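Local coordinates for protein acyl-coenzyme A oxidase 3 (PDB 5YS9) that oxidises acyl-CoA esters to (2E)-enoyl-CoA with molecular oxygen, using bound FAD and releasing hydrogen peroxide, in peroxisomal fatty acid beta-oxidation, at residues Lys198-Gly203 with Gly248-Lys253; Arg119-Val124 with Ala205-His210; Phe160-Leu165 with Ala172-Thr177. All coordinates share one frame; numbering follows the deposited sequence.

Interaction 1: Lys198-Gly203 with Gly248-Lys253; sequences KWWIGG and GDIGKK. With FAD (flavin-adenine dinucleotide), chain C.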
# COMPACT_ATOMS: atom_id res chain seq x y z
N LYS A 198 -9.55 9.98 25.37
CA LYS A 198 -9.16 8.66 24.96
C LYS A 198 -9.66 8.44 23.51
O LYS A 198 -10.72 9.01 23.09
CB LYS A 198 -9.68 7.57 25.89
CG LYS A 198 -9.19 7.64 27.31
CD LYS A 198 -7.67 7.60 27.41
CE LYS A 198 -7.16 7.39 28.84
NZ LYS A 198 -5.67 7.46 28.93
N TRP A 199 -8.84 7.69 22.75
CA TRP A 199 -9.00 7.59 21.32
C TRP A 199 -8.55 6.25 20.83
O TRP A 199 -7.61 5.69 21.37
CB TRP A 199 -8.21 8.70 20.59
CG TRP A 199 -8.90 9.09 19.27
CD1 TRP A 199 -8.63 8.60 18.03
CD2 TRP A 199 -10.00 9.98 19.11
NE1 TRP A 199 -9.50 9.13 17.10
CE2 TRP A 199 -10.33 10.01 17.74
CE3 TRP A 199 -10.73 10.78 19.98
CZ2 TRP A 199 -11.36 10.82 17.22
CZ3 TRP A 199 -11.78 11.59 19.46
CH2 TRP A 199 -12.06 11.59 18.11
N TRP A 200 -9.21 5.78 19.78
CA TRP A 200 -9.05 4.45 19.20
C TRP A 200 -9.33 3.27 20.15
O TRP A 200 -8.81 2.16 19.92
CB TRP A 200 -7.66 4.27 18.55
CG TRP A 200 -7.40 5.15 17.42
CD1 TRP A 200 -6.37 5.99 17.26
CD2 TRP A 200 -8.20 5.25 16.24
NE1 TRP A 200 -6.48 6.66 16.05
CE2 TRP A 200 -7.62 6.22 15.43
CE3 TRP A 200 -9.36 4.63 15.81
CZ2 TRP A 200 -8.17 6.59 14.20
CZ3 TRP A 200 -9.91 5.01 14.58
CH2 TRP A 200 -9.32 5.97 13.81
N ILE A 201 -10.17 3.48 21.16
CA ILE A 201 -10.43 2.40 22.16
C ILE A 201 -11.41 1.34 21.58
O ILE A 201 -12.66 1.55 21.53
CB ILE A 201 -10.97 2.93 23.52
CG1 ILE A 201 -10.18 4.15 24.00
CG2 ILE A 201 -10.90 1.85 24.58
CD1 ILE A 201 -8.65 4.00 23.97
N GLY A 202 -10.84 0.22 21.14
CA GLY A 202 -11.62 -0.90 20.62
C GLY A 202 -12.58 -1.44 21.65
O GLY A 202 -12.20 -1.66 22.78
N GLY A 203 -13.86 -1.57 21.27
CA GLY A 203 -14.91 -2.05 22.20
C GLY A 203 -15.63 -0.97 22.98
O GLY A 203 -16.72 -1.22 23.52
N GLY A 248 -18.26 7.72 22.44
CA GLY A 248 -18.91 7.63 21.16
C GLY A 248 -18.14 6.81 20.15
O GLY A 248 -16.98 6.55 20.34
N ASP A 249 -18.80 6.43 19.07
CA ASP A 249 -18.16 5.71 18.00
C ASP A 249 -17.29 6.64 17.17
O ASP A 249 -17.72 7.68 16.73
CB ASP A 249 -19.24 5.09 17.13
CG ASP A 249 -18.71 4.14 16.10
OD1 ASP A 249 -17.54 4.19 15.73
OD2 ASP A 249 -19.51 3.32 15.64
N ILE A 250 -16.05 6.24 16.97
CA ILE A 250 -15.12 6.97 16.15
C ILE A 250 -15.46 6.90 14.67
O ILE A 250 -15.10 7.77 13.92
CB ILE A 250 -13.67 6.61 16.46
CG1 ILE A 250 -13.35 7.10 17.87
CG2 ILE A 250 -12.74 7.24 15.46
CD1 ILE A 250 -11.94 6.89 18.31
N GLY A 251 -16.19 5.88 14.28
CA GLY A 251 -16.65 5.80 12.92
C GLY A 251 -15.78 5.06 11.94
O GLY A 251 -15.05 4.18 12.31
N LYS A 252 -15.91 5.41 10.68
CA LYS A 252 -15.28 4.68 9.61
C LYS A 252 -13.77 4.68 9.72
O LYS A 252 -13.15 5.71 9.88
CB LYS A 252 -15.70 5.27 8.26
CG LYS A 252 -15.18 4.55 7.04
CD LYS A 252 -16.01 3.33 6.75
CE LYS A 252 -15.56 2.65 5.49
NZ LYS A 252 -14.29 1.92 5.67
N LYS A 253 -13.20 3.49 9.59
CA LYS A 253 -11.75 3.31 9.49
C LYS A 253 -11.32 2.81 8.10
O LYS A 253 -12.13 2.32 7.32
CB LYS A 253 -11.27 2.34 10.55
CG LYS A 253 -11.68 2.76 11.93
CD LYS A 253 -11.01 1.92 12.99
CE LYS A 253 -11.45 0.48 12.99
NZ LYS A 253 -12.85 0.22 13.40
PA FAD C . 2.22 9.22 17.35
O1A FAD C . 1.88 10.63 17.67
O2A FAD C . 2.97 8.39 18.32
O5B FAD C . 3.11 9.28 16.05
C5B FAD C . 2.60 9.87 14.86
C4B FAD C . 3.65 9.91 13.77
O4B FAD C . 4.77 10.66 14.22
C3B FAD C . 4.16 8.52 13.48
O3B FAD C . 4.37 8.39 12.08
C2B FAD C . 5.50 8.45 14.14
O2B FAD C . 6.38 7.70 13.32
C1B FAD C . 5.95 9.89 14.23
N9A FAD C . 6.73 10.02 15.48
C8A FAD C . 6.26 9.97 16.73
N7A FAD C . 7.26 10.10 17.61
C5A FAD C . 8.39 10.24 16.93
C6A FAD C . 9.81 10.42 17.24
N6A FAD C . 10.24 10.49 18.52
N1A FAD C . 10.67 10.52 16.22
C2A FAD C . 10.26 10.45 14.95
N3A FAD C . 8.99 10.29 14.59
C4A FAD C . 8.04 10.18 15.52
N1 FAD C . -4.85 2.20 21.61
C2 FAD C . -5.31 1.67 22.75
O2 FAD C . -4.82 2.02 23.82
N3 FAD C . -6.29 0.77 22.79
C4 FAD C . -6.87 0.34 21.70
O4 FAD C . -7.78 -0.48 21.77
C4X FAD C . -6.43 0.86 20.41
N5 FAD C . -7.00 0.46 19.28
C5X FAD C . -6.58 0.97 18.11
C6 FAD C . -7.20 0.53 16.97
C7 FAD C . -6.81 1.02 15.75
C7M FAD C . -7.50 0.51 14.52
C8 FAD C . -5.73 2.02 15.68
C8M FAD C . -5.28 2.57 14.36
C9 FAD C . -5.10 2.46 16.82
C9A FAD C . -5.49 1.97 18.05
N10 FAD C . -4.87 2.39 19.23
C10 FAD C . -5.35 1.85 20.42
C1' FAD C . -3.81 3.40 19.23
C2' FAD C . -2.44 2.94 18.76
O2' FAD C . -1.88 2.11 19.76
C3' FAD C . -1.57 4.18 18.53
O3' FAD C . -2.14 4.87 17.43
C4' FAD C . -0.09 3.98 18.22
O4' FAD C . 0.56 3.14 19.16
C5' FAD C . 0.65 5.30 18.30
O5' FAD C . 0.19 6.16 17.28
P FAD C . -0.17 7.68 17.57
O1P FAD C . -1.47 7.94 16.93
O2P FAD C . 0.04 7.95 19.01
O3P FAD C . 0.95 8.45 16.75
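Ile-250 reaches two tryptophans at once. Ile-250 CD1 sits over a face of the Trp-199 indole, 3.5 Å from the centroid of the five-membered ring and 9° off the ring normal, a CH-pi contact. CG1 lies beside the backbone N (chi1 -67°) and the chain runs on extended to CD1, while on the other branch Ile-250 CG2 comes to 3.7 Å from Trp-200 CZ3. The aliphatic part of Lys-253 runs past the same corner of the indole in the opposite sense, with Lys-253 CD 3.6 Å from Trp-200 CZ3, and its NZ is hydrogen-bonded to Arg-256 O. Trp-200 is thus layered, with Trp-199 CD1 and Ile-250 CD1 on one face and the dimethylbenzene end of the flavin, at C8, on the other. Just beyond, Gly-202 N donates a hydrogen bond of 3.2 Å to FAD O4. Ile-250 is itself held in a tight bend, an Asx turn in which Gly-251 N binds Asp-249 OD1 at 2.6 Å. His-433 of the second subunit meets Trp-199 edge-to-face. In the middle beta domain, strands 198-201 and 245-249 both pair antiparallel with strand 262-272, and the contact joins the corner at Trp-200 to the loop that follows strand 245-249.

Interaction 2: Arg119-Val124 with Ala205-His210; sequences RIRLGV and AHSATH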
# COMPACT_ATOMS: atom_id res chain seq x y z
N ARG A 119 -11.38 -11.05 15.56
CA ARG A 119 -10.24 -11.33 16.43
C ARG A 119 -9.89 -10.16 17.36
O ARG A 119 -9.65 -10.37 18.53
CB ARG A 119 -9.04 -11.68 15.54
CG ARG A 119 -7.76 -11.88 16.28
CD ARG A 119 -6.55 -11.97 15.39
NE ARG A 119 -5.45 -12.23 16.31
CZ ARG A 119 -4.15 -12.30 16.00
NH1 ARG A 119 -3.76 -12.15 14.75
NH2 ARG A 119 -3.25 -12.50 16.98
N ILE A 120 -9.89 -8.93 16.85
CA ILE A 120 -9.48 -7.78 17.66
C ILE A 120 -10.62 -7.32 18.51
O ILE A 120 -10.40 -6.93 19.66
CB ILE A 120 -8.97 -6.58 16.83
CG1 ILE A 120 -7.86 -7.01 15.89
CG2 ILE A 120 -8.41 -5.49 17.73
CD1 ILE A 120 -6.73 -7.73 16.61
N ARG A 121 -11.84 -7.40 18.01
CA ARG A 121 -12.95 -6.96 18.81
C ARG A 121 -13.07 -7.80 20.06
O ARG A 121 -13.41 -7.30 21.12
CB ARG A 121 -14.26 -6.94 18.04
CG ARG A 121 -15.11 -5.76 18.45
CD ARG A 121 -16.51 -5.85 17.94
NE ARG A 121 -17.44 -5.31 18.90
CZ ARG A 121 -18.64 -4.86 18.58
NH1 ARG A 121 -19.02 -4.88 17.33
NH2 ARG A 121 -19.43 -4.40 19.51
N LEU A 122 -12.80 -9.08 19.94
CA LEU A 122 -12.64 -9.92 21.12
C LEU A 122 -11.34 -9.60 21.85
O LEU A 122 -11.32 -9.41 23.08
CB LEU A 122 -12.63 -11.38 20.73
CG LEU A 122 -12.83 -12.32 21.90
CD1 LEU A 122 -14.02 -11.86 22.74
CD2 LEU A 122 -13.00 -13.74 21.38
N GLY A 123 -10.27 -9.56 21.08
CA GLY A 123 -8.93 -9.28 21.62
C GLY A 123 -8.79 -8.15 22.64
O GLY A 123 -8.01 -8.27 23.60
N VAL A 124 -9.52 -7.07 22.46
CA VAL A 124 -9.39 -5.96 23.38
C VAL A 124 -9.78 -6.33 24.80
O VAL A 124 -9.16 -5.86 25.73
CB VAL A 124 -10.15 -4.69 22.93
CG1 VAL A 124 -9.65 -4.20 21.60
CG2 VAL A 124 -11.64 -4.92 22.92
N ALA A 205 -16.94 1.89 22.00
CA ALA A 205 -17.99 2.68 21.36
C ALA A 205 -19.32 2.04 21.70
O ALA A 205 -20.18 2.68 22.23
CB ALA A 205 -17.79 2.78 19.87
N HIS A 206 -19.43 0.76 21.52
CA HIS A 206 -20.69 0.07 21.72
C HIS A 206 -20.65 -1.14 22.66
O HIS A 206 -21.71 -1.63 22.99
CB HIS A 206 -21.23 -0.40 20.37
CG HIS A 206 -21.77 0.69 19.50
ND1 HIS A 206 -22.34 1.84 20.01
CD2 HIS A 206 -21.88 0.78 18.16
CE1 HIS A 206 -22.73 2.61 19.02
NE2 HIS A 206 -22.47 1.99 17.88
N SER A 207 -19.49 -1.64 23.05
CA SER A 207 -19.44 -2.96 23.70
C SER A 207 -19.11 -2.96 25.16
O SER A 207 -19.70 -3.72 25.93
CB SER A 207 -18.47 -3.88 22.95
OG SER A 207 -18.45 -3.53 21.59
N ALA A 208 -18.16 -2.11 25.56
CA ALA A 208 -17.50 -2.27 26.85
C ALA A 208 -18.30 -1.72 28.02
O ALA A 208 -18.82 -0.62 27.94
CB ALA A 208 -16.16 -1.59 26.81
N THR A 209 -18.39 -2.51 29.10
CA THR A 209 -18.92 -2.07 30.38
C THR A 209 -17.85 -1.47 31.29
O THR A 209 -18.17 -0.62 32.15
CB THR A 209 -19.51 -3.25 31.17
OG1 THR A 209 -18.50 -4.23 31.41
CG2 THR A 209 -20.63 -3.88 30.40
N HIS A 210 -16.60 -1.95 31.13
CA HIS A 210 -15.45 -1.43 31.90
C HIS A 210 -14.23 -1.17 31.04
O HIS A 210 -14.15 -1.63 29.94
CB HIS A 210 -15.03 -2.41 32.98
CG HIS A 210 -16.07 -2.69 34.01
ND1 HIS A 210 -17.24 -3.37 33.72
CD2 HIS A 210 -16.08 -2.47 35.35
CE1 HIS A 210 -17.94 -3.51 34.83
NE2 HIS A 210 -17.27 -2.96 35.82
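A junction between the helical N-terminal domain and the middle beta domain of the acyl-CoA oxidase fold is bridged here by Arg-121, which reaches from helix 116-136 to Ser-207 in the loop joining strands 198-201 and 210-219. The link is essentially one polar contact: Arg-121 NH2 donates to Ser-207 OG at 2.5 Å, a hydrogen bond modelled so short that its exact length is doubtful, with an N-H...O angle of 145°. The hydroxyl lies at the edge of the guanidinium, near its plane, and not over a face. The arginine chain is bent at chi3 (144°), and its end reaches the loop, while Ser-207 OG stands beside its own backbone N. Asp-260 ties the pair together, one carboxylate oxygen in a salt bridge with Arg-121 NE and the other bonded to Ser-207 OG and His-206 N. This buried arginine is therefore probably balanced in charge, and Tyr-676 of the second subunit shares a further hydrogen bond with its NH1. Beside the short bond, Ser-207 CB also lies at the guanidinium edge, in its plane, 3.6 Å from Arg-121 NH2.

Interaction 3: Phe160-Leu165 with Ala172-Thr177; sequences FAMTEL and AGLETT. With FAD (flavin-adenine dinucleotide), chain C.
Glu-164 meets Leu-174, Glu-175 and Thr-176, and its chain can be followed atom by atom. Glu-164 CB lies 4.0 Å from Leu-174 CD2. CG passes the same methyl, and the chain, extended beyond it (chi2 167°), brings Glu-164 CD to 3.5 Å from Leu-174 CD2. At the tip the two oxygens part company. Glu-164 OE1 takes the backbone N-H of Glu-175 through its syn lone pair, a nearly straight bond of 2.9 Å with an angle of 171°. Glu-164 OE2 receives two donors: Thr-176 N at 3.1 Å, on the syn side but 21° out of the carboxylate plane, and the hydroxyl Thr-176 OG1 at 2.4 Å, a bond modelled so short that its length is doubtful. Three hydrogen bonds thus fix the rotation of this buried carboxylate, and Lys-198 adds a salt bridge at OE2 that is likely to favour the ionised form. Leu-174 packs against the aliphatic part of Glu-164 and against Met-162. Leu-174 CD2 comes to 3.2 Å from Met-162 O, and CD1 meets the Met-162 side chain at CG. Cutting Leu-174 back to an alanine removes both methyls, which is likely to open a gap beside Glu-164 CD and leave Met-162 CG without this apolar neighbour. In the same segment, 160-165, the pyrimidine end of the flavin is gripped: FAD N3 donates to Phe-160 O at 3.1 Å, Thr-163 OG1 donates to FAD N1 at 2.8 Å, and the backbone N of Thr-163, with a weak bond from Met-162 N, binds FAD O2. A loop leaving strand 158-161, braced by a buried acid and reading the flavin edge largely through backbone groups, belongs to the FAD site of the middle beta domain in this acyl-CoA oxidase.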
# COMPACT_ATOMS: atom_id res chain seq x y z
N PHE A 160 -9.35 -1.36 26.70
CA PHE A 160 -8.04 -0.93 27.10
C PHE A 160 -7.87 0.51 26.67
O PHE A 160 -7.76 0.79 25.49
CB PHE A 160 -7.05 -1.84 26.37
CG PHE A 160 -5.63 -1.71 26.79
CD1 PHE A 160 -5.14 -2.46 27.83
CD2 PHE A 160 -4.77 -0.90 26.09
CE1 PHE A 160 -3.82 -2.37 28.19
CE2 PHE A 160 -3.45 -0.79 26.45
CZ PHE A 160 -2.98 -1.53 27.50
N ALA A 161 -7.81 1.43 27.62
CA ALA A 161 -7.82 2.83 27.26
C ALA A 161 -6.54 3.50 27.65
O ALA A 161 -6.38 4.00 28.75
CB ALA A 161 -9.01 3.51 27.91
N MET A 162 -5.62 3.55 26.71
CA MET A 162 -4.35 4.17 26.93
C MET A 162 -4.19 5.34 25.99
O MET A 162 -3.95 6.45 26.40
CB MET A 162 -3.27 3.14 26.68
CG MET A 162 -1.86 3.65 26.70
SD MET A 162 -0.80 2.35 26.08
CE MET A 162 -0.38 1.54 27.60
N THR A 163 -4.41 5.08 24.72
CA THR A 163 -4.21 6.09 23.71
C THR A 163 -5.14 7.27 23.87
O THR A 163 -6.31 7.12 24.19
CB THR A 163 -4.32 5.49 22.31
OG1 THR A 163 -3.30 4.52 22.15
CG2 THR A 163 -4.14 6.54 21.28
N GLU A 164 -4.59 8.45 23.65
CA GLU A 164 -5.35 9.68 23.72
C GLU A 164 -5.22 10.35 22.40
O GLU A 164 -4.33 10.06 21.61
CB GLU A 164 -4.84 10.62 24.84
CG GLU A 164 -5.36 10.23 26.21
CD GLU A 164 -4.67 10.90 27.40
OE1 GLU A 164 -3.84 11.85 27.16
OE2 GLU A 164 -4.93 10.45 28.56
N LEU A 165 -6.10 11.29 22.16
CA LEU A 165 -6.08 12.00 20.91
C LEU A 165 -4.73 12.66 20.71
O LEU A 165 -4.22 12.70 19.59
CB LEU A 165 -7.26 13.00 20.92
CG LEU A 165 -7.63 13.78 19.68
CD1 LEU A 165 -8.08 12.89 18.53
CD2 LEU A 165 -8.71 14.76 20.05
N ALA A 172 4.26 7.82 28.27
CA ALA A 172 4.67 8.61 29.44
C ALA A 172 4.05 10.01 29.46
O ALA A 172 3.89 10.58 30.53
CB ALA A 172 6.16 8.75 29.49
N GLY A 173 3.72 10.57 28.29
CA GLY A 173 3.08 11.89 28.23
C GLY A 173 1.56 11.98 28.30
O GLY A 173 1.02 13.03 27.98
N LEU A 174 0.86 10.92 28.72
CA LEU A 174 -0.62 10.98 28.80
C LEU A 174 -1.04 12.07 29.75
O LEU A 174 -0.32 12.38 30.69
CB LEU A 174 -1.26 9.64 29.21
CG LEU A 174 -1.10 8.54 28.15
CD1 LEU A 174 -1.50 7.15 28.67
CD2 LEU A 174 -1.87 8.85 26.86
N GLU A 175 -2.21 12.66 29.46
CA GLU A 175 -2.72 13.81 30.18
C GLU A 175 -3.89 13.47 31.12
O GLU A 175 -4.27 14.27 31.97
CB GLU A 175 -3.13 14.90 29.16
CG GLU A 175 -2.00 15.65 28.43
CD GLU A 175 -2.55 16.70 27.48
OE1 GLU A 175 -2.66 16.43 26.26
OE2 GLU A 175 -2.93 17.81 27.92
N THR A 176 -4.48 12.29 30.99
CA THR A 176 -5.64 11.94 31.84
C THR A 176 -5.13 11.74 33.25
O THR A 176 -4.09 11.13 33.45
CB THR A 176 -6.40 10.69 31.36
OG1 THR A 176 -6.78 10.87 29.99
CG2 THR A 176 -7.67 10.51 32.17
N THR A 177 -5.86 12.28 34.22
CA THR A 177 -5.43 12.33 35.62
C THR A 177 -6.29 11.51 36.52
O THR A 177 -7.49 11.39 36.29
CB THR A 177 -5.43 13.76 36.19
OG1 THR A 177 -6.76 14.29 36.21
CG2 THR A 177 -4.50 14.63 35.40
PA FAD C . 2.22 9.22 17.35
O1A FAD C . 1.88 10.63 17.67
O2A FAD C . 2.97 8.39 18.32
O5B FAD C . 3.11 9.28 16.05
C5B FAD C . 2.60 9.87 14.86
C4B FAD C . 3.65 9.91 13.77
O4B FAD C . 4.77 10.66 14.22
C3B FAD C . 4.16 8.52 13.48
O3B FAD C . 4.37 8.39 12.08
C2B FAD C . 5.50 8.45 14.14
O2B FAD C . 6.38 7.70 13.32
C1B FAD C . 5.95 9.89 14.23
N9A FAD C . 6.73 10.02 15.48
C8A FAD C . 6.26 9.97 16.73
N7A FAD C . 7.26 10.10 17.61
C5A FAD C . 8.39 10.24 16.93
C6A FAD C . 9.81 10.42 17.24
N6A FAD C . 10.24 10.49 18.52
N1A FAD C . 10.67 10.52 16.22
C2A FAD C . 10.26 10.45 14.95
N3A FAD C . 8.99 10.29 14.59
C4A FAD C . 8.04 10.18 15.52
N1 FAD C . -4.85 2.20 21.61
C2 FAD C . -5.31 1.67 22.75
O2 FAD C . -4.82 2.02 23.82
N3 FAD C . -6.29 0.77 22.79
C4 FAD C . -6.87 0.34 21.70
O4 FAD C . -7.78 -0.48 21.77
C4X FAD C . -6.43 0.86 20.41
N5 FAD C . -7.00 0.46 19.28
C5X FAD C . -6.58 0.97 18.11
C6 FAD C . -7.20 0.53 16.97
C7 FAD C . -6.81 1.02 15.75
C7M FAD C . -7.50 0.51 14.52
C8 FAD C . -5.73 2.02 15.68
C8M FAD C . -5.28 2.57 14.36
C9 FAD C . -5.10 2.46 16.82
C9A FAD C . -5.49 1.97 18.05
N10 FAD C . -4.87 2.39 19.23
C10 FAD C . -5.35 1.85 20.42
C1' FAD C . -3.81 3.40 19.23
C2' FAD C . -2.44 2.94 18.76
O2' FAD C . -1.88 2.11 19.76
C3' FAD C . -1.57 4.18 18.53
O3' FAD C . -2.14 4.87 17.43
C4' FAD C . -0.09 3.98 18.22
O4' FAD C . 0.56 3.14 19.16
C5' FAD C . 0.65 5.30 18.30
O5' FAD C . 0.19 6.16 17.28
P FAD C . -0.17 7.68 17.57
O1P FAD C . -1.47 7.94 16.93
O2P FAD C . 0.04 7.95 19.01
O3P FAD C . 0.95 8.45 16.75

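In the fold
All three contacts are buried, and none is a surface patch. Interactions 1 and 3 lie within the middle beta domain and both meet the same flavin; across the segments the first is apolar packing on two indoles, the third a carboxylate held by backbone and hydroxyl donors. They also touch directly, since Trp-199 N probably bonds to Thr-163 O. Interaction 2 is the smallest, a single polar bridge from the N-terminal helices to the loop that follows the first segment of interaction 1, where Gly-203 O probably bonds to Ala-208 N. It does not touch interaction 3. Each of the three reaches the second subunit.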